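Local coordinates for protein chitosanase (Bacillus subtilis subsp. subtilis str. 168, PDB 7C6C) that hydrolyses internal beta-(1->4) linkages between glucosamine units of partly acetylated chitosan, as a secreted glycoside hydrolase of family 46, at residues E58-A63 against K104-A109; R137-D142 against K179-F184; Y189-N194 against D202-S207. One frame throughout, in Å; residues are numbered along the deposited sequence.

Contact 1 (E58-A63 against K104-A109); sequences EVYTKA and KEFRAA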
loop_
_atom_site.group_PDB
_atom_site.type_symbol
_atom_site.label_atom_id
_atom_site.label_comp_id
_atom_site.label_asym_id
_atom_site.label_seq_id
_atom_site.Cartn_x
_atom_site.Cartn_y
_atom_site.Cartn_z
ATOM N N GLU A 58 8.135 -10.048 -13.710
ATOM C CA GLU A 58 9.483 -9.931 -14.273
ATOM C C GLU A 58 10.533 -10.432 -13.291
ATOM O O GLU A 58 11.447 -11.182 -13.665
ATOM C CB GLU A 58 9.788 -8.469 -14.600
ATOM C CG GLU A 58 9.036 -7.867 -15.759
ATOM C CD GLU A 58 9.158 -6.345 -15.762
ATOM O OE1 GLU A 58 9.509 -5.767 -14.701
ATOM O OE2 GLU A 58 8.891 -5.711 -16.805
ATOM N N VAL A 59 10.434 -9.991 -12.031
ATOM C CA VAL A 59 11.412 -10.367 -11.009
ATOM C C VAL A 59 11.356 -11.868 -10.760
ATOM O O VAL A 59 12.381 -12.554 -10.699
ATOM C CB VAL A 59 11.178 -9.549 -9.720
ATOM C CG1 VAL A 59 11.951 -10.139 -8.529
ATOM C CG2 VAL A 59 11.552 -8.097 -9.938
ATOM N N TYR A 60 10.141 -12.403 -10.627
ATOM C CA TYR A 60 9.970 -13.836 -10.438
ATOM C C TYR A 60 10.542 -14.614 -11.616
ATOM O O TYR A 60 11.199 -15.645 -11.428
ATOM C CB TYR A 60 8.479 -14.133 -10.251
ATOM C CG TYR A 60 8.125 -15.592 -10.098
ATOM C CD1 TYR A 60 8.731 -16.386 -9.133
ATOM C CD2 TYR A 60 7.165 -16.171 -10.913
ATOM C CE1 TYR A 60 8.395 -17.724 -8.992
ATOM C CE2 TYR A 60 6.815 -17.502 -10.775
ATOM C CZ TYR A 60 7.437 -18.276 -9.822
ATOM O OH TYR A 60 7.088 -19.602 -9.720
ATOM N N THR A 61 10.334 -14.115 -12.840
ATOM C CA THR A 61 10.798 -14.824 -14.032
ATOM C C THR A 61 12.320 -14.800 -14.147
ATOM O O THR A 61 12.925 -15.781 -14.592
ATOM C CB THR A 61 10.094 -14.278 -15.280
ATOM O OG1 THR A 61 8.688 -14.515 -15.150
ATOM C CG2 THR A 61 10.582 -14.957 -16.545
ATOM N N LYS A 62 12.961 -13.706 -13.733
ATOM C CA LYS A 62 14.418 -13.700 -13.684
ATOM C C LYS A 62 14.937 -14.753 -12.707
ATOM O O LYS A 62 15.898 -15.471 -13.005
ATOM C CB LYS A 62 14.934 -12.308 -13.319
ATOM C CG LYS A 62 16.443 -12.258 -13.211
ATOM C CD LYS A 62 16.982 -10.843 -13.110
ATOM C CE LYS A 62 18.506 -10.865 -13.184
ATOM N NZ LYS A 62 19.091 -9.512 -13.077
ATOM N N ALA A 63 14.281 -14.885 -11.552
ATOM C CA ALA A 63 14.716 -15.841 -10.541
ATOM C C ALA A 63 14.372 -17.273 -10.932
ATOM O O ALA A 63 15.141 -18.198 -10.643
ATOM C CB ALA A 63 14.078 -15.486 -9.200
ATOM N N LYS A 104 8.151 -20.020 -2.024
ATOM C CA LYS A 104 9.211 -19.180 -1.475
ATOM C C LYS A 104 9.702 -18.148 -2.490
ATOM O O LYS A 104 9.837 -16.962 -2.167
ATOM C CB LYS A 104 10.364 -20.061 -0.991
ATOM C CG LYS A 104 11.549 -19.290 -0.456
ATOM C CD LYS A 104 12.691 -20.226 -0.076
ATOM C CE LYS A 104 13.951 -19.451 0.267
ATOM N NZ LYS A 104 15.057 -20.369 0.643
ATOM N N GLU A 105 9.970 -18.576 -3.728
ATOM C CA GLU A 105 10.507 -17.644 -4.719
ATOM C C GLU A 105 9.476 -16.594 -5.119
ATOM O O GLU A 105 9.819 -15.422 -5.307
ATOM C CB GLU A 105 11.019 -18.397 -5.949
ATOM C CG GLU A 105 12.304 -19.196 -5.710
ATOM C CD GLU A 105 13.571 -18.342 -5.657
ATOM O OE1 GLU A 105 13.491 -17.101 -5.782
ATOM O OE2 GLU A 105 14.665 -18.924 -5.489
ATOM N N PHE A 106 8.208 -16.983 -5.264
ATOM C CA PHE A 106 7.206 -15.993 -5.641
ATOM C C PHE A 106 7.005 -14.970 -4.534
ATOM O O PHE A 106 6.875 -13.769 -4.805
ATOM C CB PHE A 106 5.887 -16.666 -5.996
ATOM C CG PHE A 106 4.927 -15.749 -6.706
ATOM C CD1 PHE A 106 5.306 -15.115 -7.886
ATOM C CD2 PHE A 106 3.644 -15.516 -6.211
ATOM C CE1 PHE A 106 4.435 -14.266 -8.550
ATOM C CE2 PHE A 106 2.767 -14.672 -6.881
ATOM C CZ PHE A 106 3.163 -14.047 -8.044
ATOM N N ARG A 107 6.973 -15.426 -3.280
ATOM C CA ARG A 107 6.869 -14.493 -2.167
ATOM C C ARG A 107 8.072 -13.561 -2.126
ATOM O O ARG A 107 7.922 -12.355 -1.889
ATOM C CB ARG A 107 6.701 -15.247 -0.848
ATOM C CG ARG A 107 5.396 -16.035 -0.772
ATOM C CD ARG A 107 5.410 -17.090 0.315
ATOM N NE ARG A 107 5.392 -16.500 1.647
ATOM C CZ ARG A 107 4.288 -16.285 2.362
ATOM N NH1 ARG A 107 3.101 -16.597 1.863
ATOM N NH2 ARG A 107 4.371 -15.746 3.575
ATOM N N ALA A 108 9.271 -14.098 -2.382
ATOM C CA ALA A 108 10.476 -13.269 -2.391
ATOM C C ALA A 108 10.416 -12.207 -3.485
ATOM O O ALA A 108 10.858 -11.069 -3.280
ATOM C CB ALA A 108 11.723 -14.144 -2.535
ATOM N N ALA A 109 9.875 -12.558 -4.655
ATOM C CA ALA A 109 9.737 -11.575 -5.729
ATOM C C ALA A 109 8.787 -10.459 -5.321
ATOM O O ALA A 109 9.064 -9.276 -5.557
ATOM C CB ALA A 109 9.239 -12.255 -7.005
#

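Contact 2 (R137-D142 against K179-F184); sequences RAVMYD and KWLNKF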
loop_
_atom_site.group_PDB
_atom_site.type_symbol
_atom_site.label_atom_id
_atom_site.label_comp_id
_atom_site.label_asym_id
_atom_site.label_seq_id
_atom_site.Cartn_x
_atom_site.Cartn_y
_atom_site.Cartn_z
ATOM N N ARG A 137 5.972 6.973 10.088
ATOM C CA ARG A 137 6.567 6.187 9.010
ATOM C C ARG A 137 5.642 5.059 8.564
ATOM O O ARG A 137 5.535 4.772 7.368
ATOM C CB ARG A 137 7.931 5.646 9.440
ATOM C CG ARG A 137 8.990 6.730 9.560
ATOM C CD ARG A 137 10.303 6.181 10.078
ATOM N NE ARG A 137 11.255 7.261 10.324
ATOM C CZ ARG A 137 12.274 7.193 11.176
ATOM N NH1 ARG A 137 12.493 6.089 11.876
ATOM N NH2 ARG A 137 13.076 8.237 11.332
ATOM N N ALA A 138 4.957 4.415 9.513
ATOM C CA ALA A 138 4.000 3.370 9.159
ATOM C C ALA A 138 2.833 3.935 8.360
ATOM O O ALA A 138 2.343 3.294 7.420
ATOM C CB ALA A 138 3.500 2.676 10.421
ATOM N N VAL A 139 2.365 5.128 8.725
ATOM C CA VAL A 139 1.313 5.770 7.944
ATOM C C VAL A 139 1.797 6.050 6.527
ATOM O O VAL A 139 1.062 5.829 5.557
ATOM C CB VAL A 139 0.797 7.041 8.644
ATOM C CG1 VAL A 139 -0.189 7.785 7.751
ATOM C CG2 VAL A 139 0.159 6.701 9.992
ATOM N N MET A 140 3.035 6.549 6.381
ATOM C CA MET A 140 3.560 6.798 5.039
ATOM C C MET A 140 3.629 5.514 4.224
ATOM O O MET A 140 3.282 5.503 3.036
ATOM C CB MET A 140 4.952 7.439 5.105
ATOM C CG MET A 140 5.026 8.786 5.811
ATOM S SD MET A 140 3.925 10.069 5.178
ATOM C CE MET A 140 2.733 10.143 6.519
ATOM N N TYR A 141 4.082 4.426 4.851
ATOM C CA TYR A 141 4.200 3.137 4.177
ATOM C C TYR A 141 2.837 2.659 3.679
ATOM O O TYR A 141 2.686 2.273 2.512
ATOM C CB TYR A 141 4.811 2.159 5.184
ATOM C CG TYR A 141 5.254 0.786 4.719
ATOM C CD1 TYR A 141 5.315 0.431 3.376
ATOM C CD2 TYR A 141 5.629 -0.165 5.662
ATOM C CE1 TYR A 141 5.734 -0.836 2.991
ATOM C CE2 TYR A 141 6.045 -1.419 5.294
ATOM C CZ TYR A 141 6.095 -1.753 3.958
ATOM O OH TYR A 141 6.522 -3.005 3.580
ATOM N N ASP A 142 1.823 2.699 4.547
ATOM C CA ASP A 142 0.485 2.300 4.124
ATOM C C ASP A 142 -0.031 3.209 3.015
ATOM O O ASP A 142 -0.689 2.747 2.073
ATOM C CB ASP A 142 -0.478 2.335 5.306
ATOM C CG ASP A 142 -1.844 1.820 4.931
ATOM O OD1 ASP A 142 -1.952 0.607 4.668
ATOM O OD2 ASP A 142 -2.796 2.628 4.866
ATOM N N LYS A 179 1.095 16.826 15.474
ATOM C CA LYS A 179 0.124 17.690 14.816
ATOM C C LYS A 179 0.164 17.509 13.306
ATOM O O LYS A 179 -0.884 17.446 12.654
ATOM C CB LYS A 179 0.401 19.148 15.177
ATOM C CG LYS A 179 -0.725 20.103 14.811
ATOM C CD LYS A 179 -0.544 21.462 15.477
ATOM C CE LYS A 179 0.273 22.408 14.609
ATOM N NZ LYS A 179 0.736 23.611 15.364
ATOM N N TRP A 180 1.368 17.420 12.738
ATOM C CA TRP A 180 1.503 17.214 11.299
ATOM C C TRP A 180 0.835 15.918 10.861
ATOM O O TRP A 180 0.130 15.888 9.843
ATOM C CB TRP A 180 2.984 17.201 10.925
ATOM C CG TRP A 180 3.245 17.130 9.449
ATOM C CD1 TRP A 180 3.406 18.180 8.595
ATOM C CD2 TRP A 180 3.382 15.943 8.657
ATOM N NE1 TRP A 180 3.634 17.722 7.319
ATOM C CE2 TRP A 180 3.626 16.352 7.331
ATOM C CE3 TRP A 180 3.322 14.574 8.942
ATOM C CZ2 TRP A 180 3.808 15.442 6.292
ATOM C CZ3 TRP A 180 3.505 13.672 7.908
ATOM C CH2 TRP A 180 3.743 14.110 6.601
ATOM N N LEU A 181 1.045 14.834 11.615
ATOM C CA LEU A 181 0.468 13.551 11.228
ATOM C C LEU A 181 -1.052 13.577 11.307
ATOM O O LEU A 181 -1.729 12.974 10.471
ATOM C CB LEU A 181 1.042 12.430 12.092
ATOM C CG LEU A 181 0.648 11.011 11.672
ATOM C CD1 LEU A 181 1.191 10.689 10.284
ATOM C CD2 LEU A 181 1.128 10.006 12.713
ATOM N N ASN A 182 -1.615 14.270 12.300
ATOM C CA ASN A 182 -3.068 14.394 12.351
ATOM C C ASN A 182 -3.598 15.121 11.123
ATOM O O ASN A 182 -4.627 14.734 10.555
ATOM C CB ASN A 182 -3.499 15.095 13.635
ATOM C CG ASN A 182 -3.330 14.215 14.851
ATOM O OD1 ASN A 182 -3.369 12.991 14.754
ATOM N ND2 ASN A 182 -3.146 14.835 16.008
ATOM N N LYS A 183 -2.890 16.160 10.677
ATOM C CA LYS A 183 -3.300 16.848 9.460
ATOM C C LYS A 183 -3.125 15.955 8.238
ATOM O O LYS A 183 -3.954 15.987 7.320
ATOM C CB LYS A 183 -2.534 18.161 9.305
ATOM C CG LYS A 183 -2.682 19.090 10.501
ATOM C CD LYS A 183 -3.132 20.488 10.098
ATOM C CE LYS A 183 -3.250 21.406 11.315
ATOM N NZ LYS A 183 -4.173 22.557 11.081
ATOM N N PHE A 184 -2.058 15.148 8.208
ATOM C CA PHE A 184 -1.872 14.205 7.111
ATOM C C PHE A 184 -3.036 13.229 7.027
ATOM O O PHE A 184 -3.545 12.946 5.937
ATOM C CB PHE A 184 -0.562 13.439 7.286
ATOM C CG PHE A 184 -0.224 12.561 6.114
ATOM C CD1 PHE A 184 -0.716 11.267 6.025
ATOM C CD2 PHE A 184 0.558 13.044 5.075
ATOM C CE1 PHE A 184 -0.420 10.476 4.932
ATOM C CE2 PHE A 184 0.863 12.252 3.985
ATOM C CZ PHE A 184 0.371 10.968 3.915
#

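Contact 3 (Y189-N194 against D202-S207); sequences YDDLMN and DEWRES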
loop_
_atom_site.group_PDB
_atom_site.type_symbol
_atom_site.label_atom_id
_atom_site.label_comp_id
_atom_site.label_asym_id
_atom_site.label_seq_id
_atom_site.Cartn_x
_atom_site.Cartn_y
_atom_site.Cartn_z
ATOM N N TYR A 189 -7.825 11.254 4.384
ATOM C CA TYR A 189 -9.260 10.987 4.434
ATOM C C TYR A 189 -9.989 11.728 3.322
ATOM O O TYR A 189 -10.821 11.152 2.612
ATOM C CB TYR A 189 -9.820 11.401 5.797
ATOM C CG TYR A 189 -11.316 11.226 5.906
ATOM C CD1 TYR A 189 -11.863 10.021 6.326
ATOM C CD2 TYR A 189 -12.187 12.260 5.577
ATOM C CE1 TYR A 189 -13.229 9.850 6.423
ATOM C CE2 TYR A 189 -13.556 12.096 5.669
ATOM C CZ TYR A 189 -14.070 10.889 6.095
ATOM O OH TYR A 189 -15.430 10.708 6.192
ATOM N N ASP A 190 -9.693 13.019 3.166
ATOM C CA ASP A 190 -10.353 13.811 2.135
ATOM C C ASP A 190 -10.064 13.252 0.750
ATOM O O ASP A 190 -10.944 13.232 -0.119
ATOM C CB ASP A 190 -9.899 15.267 2.223
ATOM C CG ASP A 190 -10.440 15.977 3.449
ATOM O OD1 ASP A 190 -11.421 15.487 4.048
ATOM O OD2 ASP A 190 -9.885 17.036 3.804
ATOM N N ASP A 191 -8.838 12.786 0.526
ATOM C CA ASP A 191 -8.495 12.249 -0.785
ATOM C C ASP A 191 -9.209 10.929 -1.056
ATOM O O ASP A 191 -9.632 10.668 -2.188
ATOM C CB ASP A 191 -6.984 12.075 -0.902
ATOM C CG ASP A 191 -6.562 11.725 -2.301
ATOM O OD1 ASP A 191 -6.794 12.575 -3.182
ATOM O OD2 ASP A 191 -6.027 10.620 -2.527
ATOM N N LEU A 192 -9.348 10.085 -0.030
ATOM C CA LEU A 192 -10.050 8.817 -0.202
ATOM C C LEU A 192 -11.534 9.036 -0.460
ATOM O O LEU A 192 -12.156 8.261 -1.195
ATOM C CB LEU A 192 -9.848 7.927 1.025
ATOM C CG LEU A 192 -8.429 7.399 1.232
ATOM C CD1 LEU A 192 -8.327 6.712 2.584
ATOM C CD2 LEU A 192 -8.025 6.463 0.096
ATOM N N MET A 193 -12.111 10.085 0.127
ATOM C CA MET A 193 -13.532 10.361 -0.049
ATOM C C MET A 193 -13.833 10.991 -1.399
ATOM O O MET A 193 -14.905 10.755 -1.958
ATOM C CB MET A 193 -14.027 11.264 1.085
ATOM C CG MET A 193 -14.073 10.523 2.408
ATOM S SD MET A 193 -15.286 9.190 2.468
ATOM C CE MET A 193 -16.796 10.124 2.709
ATOM N N ASN A 194 -12.919 11.788 -1.940
ATOM C CA ASN A 194 -13.154 12.492 -3.201
ATOM C C ASN A 194 -11.866 12.545 -4.003
ATOM O O ASN A 194 -11.271 13.613 -4.196
ATOM C CB ASN A 194 -13.733 13.886 -2.949
ATOM C CG ASN A 194 -15.149 13.834 -2.410
ATOM O OD1 ASN A 194 -16.082 13.456 -3.125
ATOM N ND2 ASN A 194 -15.318 14.202 -1.150
ATOM N N ASP A 202 -15.395 4.406 -5.598
ATOM C CA ASP A 202 -16.134 3.397 -4.839
ATOM C C ASP A 202 -15.214 2.643 -3.889
ATOM O O ASP A 202 -15.524 2.475 -2.703
ATOM C CB ASP A 202 -16.808 2.400 -5.786
ATOM C CG ASP A 202 -18.100 2.919 -6.383
ATOM O OD1 ASP A 202 -18.529 4.044 -6.051
ATOM O OD2 ASP A 202 -18.687 2.182 -7.204
ATOM N N GLU A 203 -14.077 2.172 -4.396
ATOM C CA GLU A 203 -13.180 1.384 -3.564
ATOM C C GLU A 203 -12.555 2.232 -2.465
ATOM O O GLU A 203 -12.456 1.790 -1.313
ATOM C CB GLU A 203 -12.111 0.724 -4.435
ATOM C CG GLU A 203 -11.209 -0.236 -3.676
ATOM C CD GLU A 203 -11.932 -1.491 -3.196
ATOM O OE1 GLU A 203 -12.999 -1.834 -3.747
ATOM O OE2 GLU A 203 -11.434 -2.130 -2.246
ATOM N N TRP A 204 -12.152 3.461 -2.786
ATOM C CA TRP A 204 -11.439 4.261 -1.797
ATOM C C TRP A 204 -12.374 4.768 -0.707
ATOM O O TRP A 204 -11.985 4.845 0.462
ATOM C CB TRP A 204 -10.687 5.400 -2.476
ATOM C CG TRP A 204 -9.379 4.952 -3.044
ATOM C CD1 TRP A 204 -8.951 3.663 -3.214
ATOM C CD2 TRP A 204 -8.315 5.794 -3.486
ATOM N NE1 TRP A 204 -7.685 3.657 -3.746
ATOM C CE2 TRP A 204 -7.271 4.955 -3.918
ATOM C CE3 TRP A 204 -8.147 7.183 -3.559
ATOM C CZ2 TRP A 204 -6.072 5.456 -4.419
ATOM C CZ3 TRP A 204 -6.956 7.679 -4.044
ATOM C CH2 TRP A 204 -5.935 6.819 -4.482
ATOM N N ARG A 205 -13.618 5.059 -1.063
ATOM C CA ARG A 205 -14.583 5.511 -0.069
ATOM C C ARG A 205 -14.816 4.410 0.968
ATOM O O ARG A 205 -15.016 4.692 2.141
ATOM C CB ARG A 205 -15.894 5.954 -0.735
ATOM C CG ARG A 205 -15.836 7.387 -1.247
ATOM C CD ARG A 205 -17.014 7.781 -2.136
ATOM N NE ARG A 205 -16.752 9.072 -2.773
ATOM C CZ ARG A 205 -17.264 9.476 -3.934
ATOM N NH1 ARG A 205 -16.945 10.669 -4.413
ATOM N NH2 ARG A 205 -18.103 8.708 -4.613
ATOM N N GLU A 206 -14.768 3.156 0.531
ATOM C CA GLU A 206 -14.944 2.024 1.428
ATOM C C GLU A 206 -13.705 1.724 2.257
ATOM O O GLU A 206 -13.760 0.838 3.113
ATOM C CB GLU A 206 -15.350 0.779 0.632
ATOM C CG GLU A 206 -16.852 0.563 0.558
ATOM C CD GLU A 206 -17.475 0.360 1.928
ATOM O OE1 GLU A 206 -18.118 1.303 2.435
ATOM O OE2 GLU A 206 -17.318 -0.741 2.502
ATOM N N SER A 207 -12.601 2.437 2.028
ATOM C CA SER A 207 -11.336 2.184 2.702
ATOM C C SER A 207 -11.004 3.225 3.762
ATOM O O SER A 207 -9.963 3.102 4.415
ATOM C CB SER A 207 -10.195 2.140 1.680
ATOM O OG SER A 207 -9.817 3.449 1.294
#

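Contact 1 (E58-A63 against K104-A109)
Tyr60 lays one face of its ring against Phe106, whose ring edge points at it. This is a T-shaped pair: the two planes meet at 73° and the centroids lie 5.0 Å apart. The leading atom is Phe106 CD1, set 3.6 Å from Tyr60 CG and nearer the rim of the tyrosine ring than its middle. The same tyrosine ring also runs beside the backbone of 104-109, its CD1 coming 3.8 Å from Phe106 CA, while Glu105 CB sits at the ring's edge, close to its plane. Tyr60 gets there with CG anti to its own backbone N (chi1 178°), which carries the ring outward from 58-63 over Glu105 and Phe106.

One turn further along the second helix, the small side chain is the bump. Ala109 CB fits a hollow on helix 52-63 walled by Val59 and Tyr60, 3.8 Å from Val59 CG1 and 3.7 Å from Tyr60 N. This methyl packs directly on the backbone of helix 52-63, where the axes of the two segments pass 8.8 Å apart, at 137° between their directions. At the outer margin, Ala63 CB meets Glu105 OE1 at 3.8 Å. Trp97 makes a second edge-to-face contact with Phe106, and further along helix 104-128 Val59 also touches Lys112 and Val113.

This is helix-helix packing within the family 46 fold, away from the probable catalytic residues. No hydrogen bond crosses between the two segments, so they meet through shape and apolar contact, with the carboxylate of Glu105 kept to the exposed margin.

Contact 2 (R137-D142 against K179-F184)
Met140 and Phe184 make the central aromatic contact between 137-142 and 179-184. The methyl group Met140 CE sits almost squarely above the middle of the phenylalanine ring, 3.5 Å from its centroid and 8° off the normal, a CH-pi contact. Its sulfur lies over the same face: Met140 SD is 4.2 Å from the Phe184 centroid, which adds a Met-aromatic interaction. Bends at chi2 and chi3 (108°) curl the methionine chain so that its terminal atoms reach the ring although the side chain does not start out toward it. Met140 CE has two further neighbours, the edge of the Trp180 indole, with CZ3 3.9 Å away, and Leu181 CD1. The methyl thus sits among Trp180, Leu181 and, about one turn on, Phe184.

The aliphatic contacts lie beside this cluster. Val139 and Leu181 meet tip to tip, Val139 CB and Leu181 CD1 being 4.0 Å apart. The Val139 and Phe184 side chains pass each other in opposite directions, Val139 CG1 coming 3.9 Å from Phe184 CE1. The segment axes are 11.4 Å apart and run nearly parallel, at 22°; the reach of Met140, Leu181 and Phe184 bridges that distance.

No hydrogen bond joins the two segments. The indole nitrogen, Trp180 NE1, turns instead to Asn164 OD1 on helix 156-167.

All five touching residues are buried, and the contact packs helix 134-147 against helix 177-193 within the helical body. Helix 156-167 closes in through Phe156 on Met140 and Thr163 on both Trp180 and Phe184, while helix 104-128 reaches Met140 through Ser126. On another side of helix 134-147, Ala138 and Tyr141 pack against helix 5-20.

Contact 3 (Y189-N194 against D202-S207)
Leu192 puts its CD2 methyl over one face of the Trp204 indole, toward the rim, 3.7 Å from Trp204 CD2. This is a helix-loop-helix connection in the family 46 fold: the end of helix 177-193 turns back through a short link to the brief helix 201-205. The leucine branch also meets Ser207 OG. That hydroxyl donates to Trp204 O at 2.7 Å, an acceptor it shares with Ser207 N, and is itself bonded to Gln146 NE2. Further along the indole, Asp191 OD2 approaches Trp204 CZ3 obliquely, with the carboxylate and ring planes 60° apart.

Trp204 also meets His147 of helix 134-147. Its side chain lies about 6 Å from that of Asp35, the probable nucleophile, and the side chain of Ser207 is about 7 Å from that of Glu19, the predicted proton donor. The connection therefore lies beside the probable catalytic residues.

On the more exposed flank, Arg205 is extended from CG to NE and reaches the last carbonyl of helix 177-193. Arg205 NE donates to Met193 O at 2.6 Å, nearly straight at 163°, with the oxygen at the guanidinium edge; NH1 adds a weak bond to the same oxygen. Arg205 NH1 also donates to Asn194 OD1 at 3.2 Å, from above the amide carbonyl plane.

Contact 2 is the core contact, with every touching residue buried; contacts 1 and 3 are partly buried, with Glu105 and Arg205 at their outer margins. Contacts 2 and 3 both use helix 177-193, at successive places along it, and their centres are about 16 Å apart. Contact 1 lies across the centre of the chain from both, about 31 Å from contact 2 between centres, although helix 104-128 runs on in sequence to helix 134-147. Chemistry follows place: contacts 1 and 2 have no hydrogen bonds between their segments, one built on paired rings and the other on a methionine, whereas contact 3, beside the probable catalytic residues, combines indole packing with arginine hydrogen bonds to the end of a helix.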